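Local atomic coordinates of histidinol-phosphate aminotransferase (Clostridium acetobutylicum, PDB entry 3FTB), a protein that probably catalyses pyridoxal-phosphate-dependent transfer of an amino group, as expected for a histidinol-phosphate aminotransferase. Residues Leu55-Leu66 and Trp245-Ile256; Glu281-Ile289 and Ala353-Leu361. All coordinates share one frame; numbering follows the deposited sequence.

Interaction 1: Leu55-Leu66 and Trp245-Ile256; sequences LGVYPDVNYRRL and WNINCFAEMAAI. With PO4 (phosphate ion), chain H.
Tyr63 OH donates to the backbone carbonyl Ile247 O over 2.9 Å, and this bond pins the stretch that leads into helix 64-74 to the chain just ahead of helix 249-257. The hydroxyl meets that oxygen well off the end of the C=O bond, at a C=O...donor angle of 118°, and only 16° from the carbonyl plane. The Tyr63 ring lies across Ile247, with Tyr63 CZ against Ile247 CB. Ile247 CG1 lies over one of its faces, and Glu252 OE2 comes to its edge 3.5 Å from Tyr63 CD1. The same carboxylate oxygen takes hydrogen bonds from two waters, which carry it on to the backbone nitrogens Asp60 N and, weakly, Leu66 N.

Trp245 is gripped on both faces. Val61 CG2 makes a CH-pi contact 3.8 Å from the centroid of its six-membered ring. Against the other face stands the edge of Tyr58, an edge-to-face pair with the planes at 50° and the centroids 5.0 Å apart. Trp245 NE1 also makes a weak, bent bond to Pro59 O at 2.9 Å. Beyond the polar centre the packing is apolar: Leu66 CD2 sits on Ala255 CB at 3.7 Å, and Leu55 CD2 wedges against Cys249 SG and Phe250 CE2. Ile256 CG2 lies over one face of the Arg65 guanidinium, while Arg65 NH1 pairs with Glu50 in a salt bridge.

Tyr58 OH hydrogen-bonds a phosphate ion, probably from the crystallisation liquor, that is also held by Ser88, Thr214 and Arg223 of the second subunit. This ion probably marks the place of the cofactor phosphate, reached by a tyrosine across the dimer interface as in aspartate aminotransferase-like enzymes of PLP fold type I.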
loop_
_atom_site.group_PDB
_atom_site.type_symbol
_atom_site.label_atom_id
_atom_site.label_comp_id
_atom_site.label_asym_id
_atom_site.label_seq_id
_atom_site.Cartn_x
_atom_site.Cartn_y
_atom_site.Cartn_z
ATOM N N LEU A 55 -9.619 -10.927 6.803
ATOM C CA LEU A 55 -8.333 -11.359 6.262
ATOM C C LEU A 55 -8.551 -12.252 5.061
ATOM O O LEU A 55 -7.762 -12.242 4.113
ATOM C CB LEU A 55 -7.532 -12.151 7.294
ATOM C CG LEU A 55 -6.577 -11.394 8.208
ATOM C CD1 LEU A 55 -5.870 -12.392 9.107
ATOM C CD2 LEU A 55 -5.588 -10.615 7.370
ATOM N N GLY A 56 -9.623 -13.028 5.119
ATOM C CA GLY A 56 -9.846 -14.098 4.169
ATOM C C GLY A 56 -10.435 -13.654 2.850
ATOM O O GLY A 56 -10.479 -14.449 1.904
ATOM N N VAL A 57 -10.878 -12.399 2.771
ATOM C CA VAL A 57 -11.480 -11.895 1.537
ATOM C C VAL A 57 -10.969 -10.512 1.125
ATOM O O VAL A 57 -10.441 -9.761 1.942
ATOM C CB VAL A 57 -13.018 -11.878 1.625
ATOM C CG1 VAL A 57 -13.529 -13.279 1.938
ATOM C CG2 VAL A 57 -13.488 -10.874 2.676
ATOM N N TYR A 58 -11.119 -10.196 -0.155
ATOM C CA TYR A 58 -10.814 -8.871 -0.668
ATOM C C TYR A 58 -11.813 -7.845 -0.123
ATOM O O TYR A 58 -13.022 -8.088 -0.110
ATOM C CB TYR A 58 -10.874 -8.876 -2.195
ATOM C CG TYR A 58 -9.662 -9.484 -2.880
ATOM C CD1 TYR A 58 -8.531 -8.720 -3.159
ATOM C CD2 TYR A 58 -9.663 -10.813 -3.282
ATOM C CE1 TYR A 58 -7.429 -9.274 -3.804
ATOM C CE2 TYR A 58 -8.569 -11.372 -3.927
ATOM C CZ TYR A 58 -7.457 -10.603 -4.185
ATOM O OH TYR A 58 -6.377 -11.168 -4.825
ATOM N N PRO A 59 -11.310 -6.687 0.319
ATOM C CA PRO A 59 -12.221 -5.642 0.791
ATOM C C PRO A 59 -13.094 -5.189 -0.370
ATOM O O PRO A 59 -12.842 -5.603 -1.506
ATOM C CB PRO A 59 -11.278 -4.502 1.185
ATOM C CG PRO A 59 -9.891 -5.116 1.239
ATOM C CD PRO A 59 -9.907 -6.241 0.275
ATOM N N ASP A 60 -14.094 -4.356 -0.098
ATOM C CA ASP A 60 -14.871 -3.736 -1.164
ATOM C C ASP A 60 -13.918 -2.942 -2.042
ATOM O O ASP A 60 -13.154 -2.132 -1.539
ATOM C CB ASP A 60 -15.947 -2.813 -0.581
ATOM C CG ASP A 60 -16.812 -2.154 -1.660
ATOM O OD1 ASP A 60 -16.728 -2.552 -2.844
ATOM O OD2 ASP A 60 -17.587 -1.235 -1.319
ATOM N N VAL A 61 -13.946 -3.172 -3.349
ATOM C CA VAL A 61 -13.066 -2.427 -4.246
ATOM C C VAL A 61 -13.393 -0.923 -4.247
ATOM O O VAL A 61 -12.614 -0.112 -4.748
ATOM C CB VAL A 61 -13.098 -2.990 -5.688
ATOM C CG1 VAL A 61 -14.224 -2.342 -6.497
ATOM C CG2 VAL A 61 -11.761 -2.778 -6.376
ATOM N N ASN A 62 -14.547 -0.560 -3.687
ATOM C CA ASN A 62 -14.956 0.852 -3.589
ATOM C C ASN A 62 -14.877 1.425 -2.170
ATOM O O ASN A 62 -15.041 2.625 -1.974
ATOM C CB ASN A 62 -16.372 1.067 -4.148
ATOM C CG ASN A 62 -16.431 1.003 -5.671
ATOM O OD1 ASN A 62 -17.477 0.691 -6.238
ATOM N ND2 ASN A 62 -15.309 1.298 -6.336
ATOM N N TYR A 63 -14.647 0.561 -1.185
ATOM C CA TYR A 63 -14.467 0.973 0.216
ATOM C C TYR A 63 -15.590 1.861 0.777
ATOM O O TYR A 63 -15.326 2.760 1.595
ATOM C CB TYR A 63 -13.107 1.669 0.417
ATOM C CG TYR A 63 -11.904 0.755 0.257
ATOM C CD1 TYR A 63 -11.571 -0.168 1.239
ATOM C CD2 TYR A 63 -11.109 0.819 -0.875
ATOM C CE1 TYR A 63 -10.482 -1.004 1.092
ATOM C CE2 TYR A 63 -10.013 -0.014 -1.032
ATOM C CZ TYR A 63 -9.705 -0.923 -0.048
ATOM O OH TYR A 63 -8.615 -1.751 -0.209
ATOM N N ARG A 64 -16.832 1.600 0.367
ATOM C CA ARG A 64 -17.956 2.448 0.777
ATOM C C ARG A 64 -18.097 2.614 2.295
ATOM O O ARG A 64 -18.373 3.713 2.779
ATOM C CB ARG A 64 -19.281 1.950 0.186
ATOM C CG ARG A 64 -20.464 2.893 0.462
ATOM C CD ARG A 64 -21.812 2.298 0.059
ATOM N NE ARG A 64 -21.976 0.957 0.603
ATOM C CZ ARG A 64 -22.600 0.680 1.740
ATOM N NH1 ARG A 64 -23.139 1.658 2.448
ATOM N NH2 ARG A 64 -22.687 -0.576 2.162
ATOM N N ARG A 65 -17.920 1.534 3.050
ATOM C CA ARG A 65 -18.083 1.616 4.501
ATOM C C ARG A 65 -16.947 2.424 5.150
ATOM O O ARG A 65 -17.143 3.130 6.148
ATOM C CB ARG A 65 -18.207 0.221 5.116
ATOM C CG ARG A 65 -18.715 0.234 6.557
ATOM C CD ARG A 65 -19.108 -1.164 7.053
ATOM N NE ARG A 65 -19.305 -1.190 8.503
ATOM C CZ ARG A 65 -18.439 -1.698 9.377
ATOM N NH1 ARG A 65 -17.302 -2.241 8.960
ATOM N NH2 ARG A 65 -18.711 -1.670 10.675
ATOM N N LEU A 66 -15.760 2.342 4.565
ATOM C CA LEU A 66 -14.643 3.137 5.049
ATOM C C LEU A 66 -14.909 4.633 4.810
ATOM O O LEU A 66 -14.803 5.467 5.726
ATOM C CB LEU A 66 -13.353 2.705 4.351
ATOM C CG LEU A 66 -12.048 3.018 5.092
ATOM C CD1 LEU A 66 -10.879 2.327 4.404
ATOM C CD2 LEU A 66 -11.807 4.494 5.179
ATOM N N TRP A 245 -7.771 -2.113 -4.219
ATOM C CA TRP A 245 -7.405 -2.668 -2.913
ATOM C C TRP A 245 -6.031 -2.254 -2.330
ATOM O O TRP A 245 -5.317 -3.097 -1.789
ATOM C CB TRP A 245 -7.510 -4.190 -2.946
ATOM C CG TRP A 245 -8.806 -4.667 -3.474
ATOM C CD1 TRP A 245 -10.011 -4.650 -2.833
ATOM C CD2 TRP A 245 -9.044 -5.243 -4.764
ATOM N NE1 TRP A 245 -10.985 -5.178 -3.648
ATOM C CE2 TRP A 245 -10.414 -5.552 -4.836
ATOM C CE3 TRP A 245 -8.228 -5.532 -5.864
ATOM C CZ2 TRP A 245 -10.990 -6.132 -5.966
ATOM C CZ3 TRP A 245 -8.803 -6.102 -6.984
ATOM C CH2 TRP A 245 -10.167 -6.396 -7.028
ATOM N N ASN A 246 -5.661 -0.979 -2.408
ATOM C CA ASN A 246 -4.384 -0.549 -1.828
ATOM C C ASN A 246 -4.412 -0.463 -0.296
ATOM O O ASN A 246 -3.391 -0.203 0.345
ATOM C CB ASN A 246 -3.949 0.798 -2.404
ATOM C CG ASN A 246 -4.897 1.922 -2.027
ATOM O OD1 ASN A 246 -6.118 1.749 -2.011
ATOM N ND2 ASN A 246 -4.337 3.081 -1.723
ATOM N N ILE A 247 -5.588 -0.671 0.284
ATOM C CA ILE A 247 -5.791 -0.518 1.725
ATOM C C ILE A 247 -6.037 -1.869 2.381
ATOM O O ILE A 247 -7.060 -2.488 2.151
ATOM C CB ILE A 247 -7.006 0.407 2.017
ATOM C CG1 ILE A 247 -6.854 1.742 1.292
ATOM C CG2 ILE A 247 -7.211 0.622 3.510
ATOM C CD1 ILE A 247 -5.520 2.410 1.517
ATOM N N ASN A 248 -5.096 -2.332 3.195
ATOM C CA ASN A 248 -5.263 -3.605 3.904
ATOM C C ASN A 248 -6.460 -3.596 4.863
ATOM O O ASN A 248 -6.950 -2.533 5.246
ATOM C CB ASN A 248 -3.987 -3.963 4.667
ATOM C CG ASN A 248 -3.849 -3.188 5.969
ATOM O OD1 ASN A 248 -3.126 -2.195 6.036
ATOM N ND2 ASN A 248 -4.535 -3.643 7.009
ATOM N N CYS A 249 -6.911 -4.782 5.269
ATOM C CA CYS A 249 -8.143 -4.913 6.048
ATOM C C CYS A 249 -8.101 -4.335 7.474
ATOM O O CYS A 249 -9.122 -3.856 7.980
ATOM C CB CYS A 249 -8.628 -6.375 6.065
ATOM S SG CYS A 249 -7.632 -7.568 7.012
ATOM N N PHE A 250 -6.942 -4.385 8.125
ATOM C CA PHE A 250 -6.809 -3.828 9.474
ATOM C C PHE A 250 -6.877 -2.305 9.426
ATOM O O PHE A 250 -7.554 -1.666 10.241
ATOM C CB PHE A 250 -5.505 -4.289 10.125
ATOM C CG PHE A 250 -5.454 -5.766 10.392
ATOM C CD1 PHE A 250 -6.139 -6.313 11.468
ATOM C CD2 PHE A 250 -4.724 -6.613 9.567
ATOM C CE1 PHE A 250 -6.091 -7.677 11.710
ATOM C CE2 PHE A 250 -4.681 -7.975 9.809
ATOM C CZ PHE A 250 -5.369 -8.506 10.881
ATOM N N ALA A 251 -6.170 -1.730 8.457
ATOM C CA ALA A 251 -6.235 -0.301 8.205
ATOM C C ALA A 251 -7.694 0.093 8.069
ATOM O O ALA A 251 -8.155 1.031 8.717
ATOM C CB ALA A 251 -5.469 0.048 6.935
ATOM N N GLU A 252 -8.423 -0.639 7.231
ATOM C CA GLU A 252 -9.851 -0.408 7.052
ATOM C C GLU A 252 -10.590 -0.510 8.378
ATOM O O GLU A 252 -11.430 0.337 8.689
ATOM C CB GLU A 252 -10.424 -1.409 6.056
ATOM C CG GLU A 252 -11.877 -1.215 5.738
ATOM C CD GLU A 252 -12.387 -2.261 4.767
ATOM O OE1 GLU A 252 -12.063 -3.453 4.955
ATOM O OE2 GLU A 252 -13.107 -1.893 3.816
ATOM N N MET A 253 -10.269 -1.542 9.161
ATOM C CA MET A 253 -10.918 -1.744 10.453
ATOM C C MET A 253 -10.665 -0.582 11.409
ATOM O O MET A 253 -11.559 -0.188 12.163
ATOM C CB MET A 253 -10.493 -3.065 11.099
ATOM C CG MET A 253 -11.183 -3.316 12.440
ATOM S SD MET A 253 -10.322 -2.617 13.873
ATOM C CE MET A 253 -9.092 -3.909 14.083
ATOM N N ALA A 254 -9.450 -0.036 11.379
ATOM C CA ALA A 254 -9.114 1.102 12.229
ATOM C C ALA A 254 -9.897 2.341 11.835
ATOM O O ALA A 254 -10.550 2.957 12.668
ATOM C CB ALA A 254 -7.617 1.388 12.197
ATOM N N ALA A 255 -9.824 2.704 10.560
ATOM C CA ALA A 255 -10.557 3.859 10.037
ATOM C C ALA A 255 -12.058 3.782 10.293
ATOM O O ALA A 255 -12.742 4.797 10.340
ATOM C CB ALA A 255 -10.302 4.015 8.542
ATOM N N ILE A 256 -12.572 2.571 10.452
ATOM C CA ILE A 256 -14.007 2.377 10.622
ATOM C C ILE A 256 -14.424 2.450 12.099
ATOM O O ILE A 256 -15.508 2.945 12.426
ATOM C CB ILE A 256 -14.488 1.070 9.905
ATOM C CG1 ILE A 256 -14.577 1.322 8.387
ATOM C CG2 ILE A 256 -15.810 0.585 10.487
ATOM C CD1 ILE A 256 -14.900 0.110 7.506
HETATM P P PO4 H . -3.132 -9.877 -5.494
HETATM O O1 PO4 H . -2.020 -10.688 -4.879
HETATM O O2 PO4 H . -3.543 -10.441 -6.845
HETATM O O3 PO4 H . -4.300 -9.892 -4.537
HETATM O O4 PO4 H . -2.681 -8.455 -5.679
HETATM O O HOH W 1 -14.584 -4.557 2.845
HETATM O O HOH W 2 -9.572 -0.098 -4.578
HETATM O O HOH W 3 -14.900 -0.421 2.936
#

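Interaction 2: Glu281-Ile289 and Ala353-Leu361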
loop_
_atom_site.group_PDB
_atom_site.type_symbol
_atom_site.label_atom_id
_atom_site.label_comp_id
_atom_site.label_asym_id
_atom_site.label_seq_id
_atom_site.Cartn_x
_atom_site.Cartn_y
_atom_site.Cartn_z
ATOM N N GLU A 281 7.251 25.680 29.062
ATOM C CA GLU A 281 7.699 26.547 30.158
ATOM C C GLU A 281 8.992 26.004 30.727
ATOM O O GLU A 281 9.920 26.761 31.018
ATOM C CB GLU A 281 6.630 26.685 31.247
ATOM C CG GLU A 281 5.503 27.648 30.862
ATOM C CD GLU A 281 4.245 27.455 31.688
ATOM O OE1 GLU A 281 4.069 26.343 32.234
ATOM O OE2 GLU A 281 3.432 28.407 31.784
ATOM N N GLU A 282 9.058 24.685 30.864
ATOM C CA GLU A 282 10.292 24.032 31.270
ATOM C C GLU A 282 11.438 24.254 30.267
ATOM O O GLU A 282 12.581 24.490 30.674
ATOM C CB GLU A 282 10.041 22.544 31.491
ATOM C CG GLU A 282 8.963 22.283 32.515
ATOM C CD GLU A 282 9.229 23.024 33.801
ATOM O OE1 GLU A 282 8.400 23.882 34.171
ATOM O OE2 GLU A 282 10.280 22.765 34.426
ATOM N N LEU A 283 11.143 24.182 28.967
ATOM C CA LEU A 283 12.169 24.397 27.942
ATOM C C LEU A 283 12.657 25.834 27.999
ATOM O O LEU A 283 13.820 26.122 27.708
ATOM C CB LEU A 283 11.649 24.094 26.526
ATOM C CG LEU A 283 11.651 22.671 25.950
ATOM C CD1 LEU A 283 11.159 22.733 24.523
ATOM C CD2 LEU A 283 13.029 22.007 25.997
ATOM N N ASN A 284 11.762 26.740 28.377
ATOM C CA ASN A 284 12.088 28.166 28.363
ATOM C C ASN A 284 13.094 28.525 29.453
ATOM O O ASN A 284 13.781 29.540 29.366
ATOM C CB ASN A 284 10.819 29.026 28.469
ATOM C CG ASN A 284 10.238 29.397 27.108
ATOM O OD1 ASN A 284 9.039 29.265 26.885
ATOM N ND2 ASN A 284 11.087 29.874 26.199
ATOM N N LYS A 285 13.182 27.666 30.467
ATOM C CA LYS A 285 14.104 27.845 31.578
ATOM C C LYS A 285 15.516 27.367 31.233
ATOM O O LYS A 285 16.496 27.823 31.836
ATOM C CB LYS A 285 13.588 27.104 32.819
ATOM C CG LYS A 285 12.230 27.584 33.338
ATOM C CD LYS A 285 11.628 26.577 34.319
ATOM C CE LYS A 285 10.508 27.185 35.150
ATOM N NZ LYS A 285 9.422 27.753 34.301
ATOM N N ILE A 286 15.618 26.451 30.270
ATOM C CA ILE A 286 16.911 25.854 29.915
ATOM C C ILE A 286 17.821 26.875 29.239
ATOM O O ILE A 286 17.392 27.593 28.332
ATOM C CB ILE A 286 16.728 24.572 29.060
ATOM C CG1 ILE A 286 15.628 23.707 29.675
ATOM C CG2 ILE A 286 18.039 23.798 28.933
ATOM C CD1 ILE A 286 15.824 22.253 29.490
ATOM N N GLY A 287 19.071 26.945 29.699
ATOM C CA GLY A 287 19.974 28.020 29.330
ATOM C C GLY A 287 20.399 28.102 27.876
ATOM O O GLY A 287 20.519 29.203 27.317
ATOM N N PHE A 288 20.645 26.952 27.255
ATOM C CA PHE A 288 21.048 26.959 25.854
ATOM C C PHE A 288 19.830 27.061 24.954
ATOM O O PHE A 288 19.956 27.330 23.757
ATOM C CB PHE A 288 21.904 25.744 25.492
ATOM C CG PHE A 288 21.279 24.436 25.844
ATOM C CD1 PHE A 288 20.364 23.856 25.003
ATOM C CD2 PHE A 288 21.624 23.780 27.011
ATOM C CE1 PHE A 288 19.796 22.648 25.318
ATOM C CE2 PHE A 288 21.058 22.574 27.335
ATOM C CZ PHE A 288 20.144 22.005 26.489
ATOM N N ILE A 289 18.651 26.858 25.541
ATOM C CA ILE A 289 17.404 27.108 24.832
ATOM C C ILE A 289 17.185 28.607 24.727
ATOM O O ILE A 289 16.664 29.231 25.647
ATOM C CB ILE A 289 16.195 26.470 25.514
ATOM C CG1 ILE A 289 16.409 24.967 25.702
ATOM C CG2 ILE A 289 14.937 26.720 24.679
ATOM C CD1 ILE A 289 15.989 24.152 24.514
ATOM N N ALA A 353 17.729 15.624 31.370
ATOM C CA ALA A 353 18.957 15.364 30.630
ATOM C C ALA A 353 19.457 16.667 30.004
ATOM O O ALA A 353 20.664 16.930 29.970
ATOM C CB ALA A 353 18.719 14.319 29.563
ATOM N N LEU A 354 18.517 17.470 29.504
ATOM C CA LEU A 354 18.818 18.782 28.933
ATOM C C LEU A 354 19.495 19.644 29.976
ATOM O O LEU A 354 20.393 20.424 29.673
ATOM C CB LEU A 354 17.533 19.477 28.488
ATOM C CG LEU A 354 17.221 19.538 26.995
ATOM C CD1 LEU A 354 17.475 18.202 26.319
ATOM C CD2 LEU A 354 15.792 19.970 26.788
ATOM N N LYS A 355 19.030 19.502 31.210
ATOM C CA LYS A 355 19.600 20.199 32.349
ATOM C C LYS A 355 21.028 19.723 32.653
ATOM O O LYS A 355 21.925 20.529 32.941
ATOM C CB LYS A 355 18.675 20.020 33.564
ATOM C CG LYS A 355 17.379 20.811 33.470
ATOM C CD LYS A 355 16.255 20.171 34.283
ATOM C CE LYS A 355 14.977 21.008 34.230
ATOM N NZ LYS A 355 14.529 21.325 32.836
ATOM N N GLY A 356 21.244 18.411 32.585
ATOM C CA GLY A 356 22.566 17.868 32.814
ATOM C C GLY A 356 23.540 18.355 31.759
ATOM O O GLY A 356 24.711 18.552 32.032
ATOM N N VAL A 357 23.053 18.546 30.540
ATOM C CA VAL A 357 23.882 19.106 29.487
ATOM C C VAL A 357 24.223 20.551 29.828
ATOM O O VAL A 357 25.401 20.932 29.797
ATOM C CB VAL A 357 23.195 19.044 28.104
ATOM C CG1 VAL A 357 24.082 19.687 27.041
ATOM C CG2 VAL A 357 22.861 17.604 27.736
ATOM N N GLU A 358 23.196 21.343 30.159
ATOM C CA GLU A 358 23.382 22.739 30.533
ATOM C C GLU A 358 24.382 22.839 31.681
ATOM O O GLU A 358 25.365 23.576 31.594
ATOM C CB GLU A 358 22.050 23.385 30.915
ATOM C CG GLU A 358 22.193 24.697 31.666
ATOM C CD GLU A 358 22.610 25.859 30.774
ATOM O OE1 GLU A 358 22.478 25.743 29.539
ATOM O OE2 GLU A 358 23.059 26.897 31.315
ATOM N N ASN A 359 24.135 22.077 32.744
ATOM C CA ASN A 359 25.080 21.943 33.846
ATOM C C ASN A 359 26.507 21.686 33.377
ATOM O O ASN A 359 27.457 22.316 33.856
ATOM C CB ASN A 359 24.656 20.811 34.775
ATOM C CG ASN A 359 23.577 21.227 35.732
ATOM O OD1 ASN A 359 22.931 22.257 35.545
ATOM N ND2 ASN A 359 23.379 20.436 36.779
ATOM N N ASN A 360 26.657 20.748 32.451
ATOM C CA ASN A 360 27.980 20.379 31.983
ATOM C C ASN A 360 28.496 21.303 30.883
ATOM O O ASN A 360 29.521 21.033 30.256
ATOM C CB ASN A 360 27.989 18.930 31.512
ATOM C CG ASN A 360 29.392 18.375 31.393
ATOM O OD1 ASN A 360 30.282 18.737 32.166
ATOM N ND2 ASN A 360 29.599 17.494 30.423
ATOM N N LEU A 361 27.787 22.403 30.662
ATOM C CA LEU A 361 28.123 23.315 29.577
ATOM C C LEU A 361 29.067 24.410 30.064
ATOM O O LEU A 361 30.247 24.431 29.710
ATOM C CB LEU A 361 26.847 23.924 28.987
ATOM C CG LEU A 361 26.895 24.509 27.575
ATOM C CD1 LEU A 361 27.257 23.442 26.560
ATOM C CD2 LEU A 361 25.550 25.127 27.227
HETATM O O HOH W 4 13.349 23.967 33.130
#
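Phe288 stands edge-on to the last turns of helix 344-359, crossing Leu354 at about a right angle, where the C-terminal helix closes on the end of helix 262-285. In this class I and II aminotransferase fold, the end of the long helix 262-285 and helix 344-359 meet in the smaller, C-terminal domain, beside its mixed sheet. The ring edge is turned to the helix backbone: Phe288 CE2 lies 3.2 Å from Leu354 O, near the ring plane, while that carbonyl also accepts the helical bond from Glu358 N. Phe288 CG is wedged between the backbone N and the carbonyl carbon (chi1 54°), which swings the ring across to the helix. Ile286 CG2 of the same loop lies over one ring face, toward the rim, and Leu304, Leu312 and Ile307 extend the apolar surroundings.

Glu358 runs past Phe288 in the opposite direction. Bent at chi2 (75°), it folds back with its carboxylate plane only 27° from the ring plane, and Glu358 OE1 comes to 3.3 Å from Phe288 CD2. The carboxylate also lies against Gly287, with Glu358 OE1 3.4 Å from Gly287 CA. Leu361, the final residue, adds CD2 against Phe288 CB.

Leu354 also packs against Ile286 and Leu283. Ile286 meets it nearly perpendicularly, and the approach of Ile286 CD1 to Leu354 CB, 3.4 Å, is tighter than ordinary van der Waals contact. Leu283 CD2 comes obliquely against Leu354 CD2 at 3.5 Å, and Leu351, one turn earlier, extends this greasy strip.

On the outer side, the Lys355 chain stays extended until a final bend at chi4, and its ammonium passes over Ile286 CD1. There a single water accepts from Lys355 NZ at 2.9 Å and donates to Glu282 O at 2.6 Å.

In the fold
The two contacts lie on opposite sides of the chain's centre, their centres 47 Å apart and their nearest atoms about 31 Å apart. They share no helix, although helix 249-257 of interaction 1 is followed directly in the chain by helix 262-285 of interaction 2. Both are partly buried, but interaction 1 covers roughly twice the surface and mixes aromatic faces, backbone acceptors and water bridges; it also adjoins the second subunit and a bound phosphate. Interaction 2 touches no other chain of the assembly. It joins two helix ends mainly by apolar packing, with a carboxylate and an ammonium group at its edges and one clear polar link, through water.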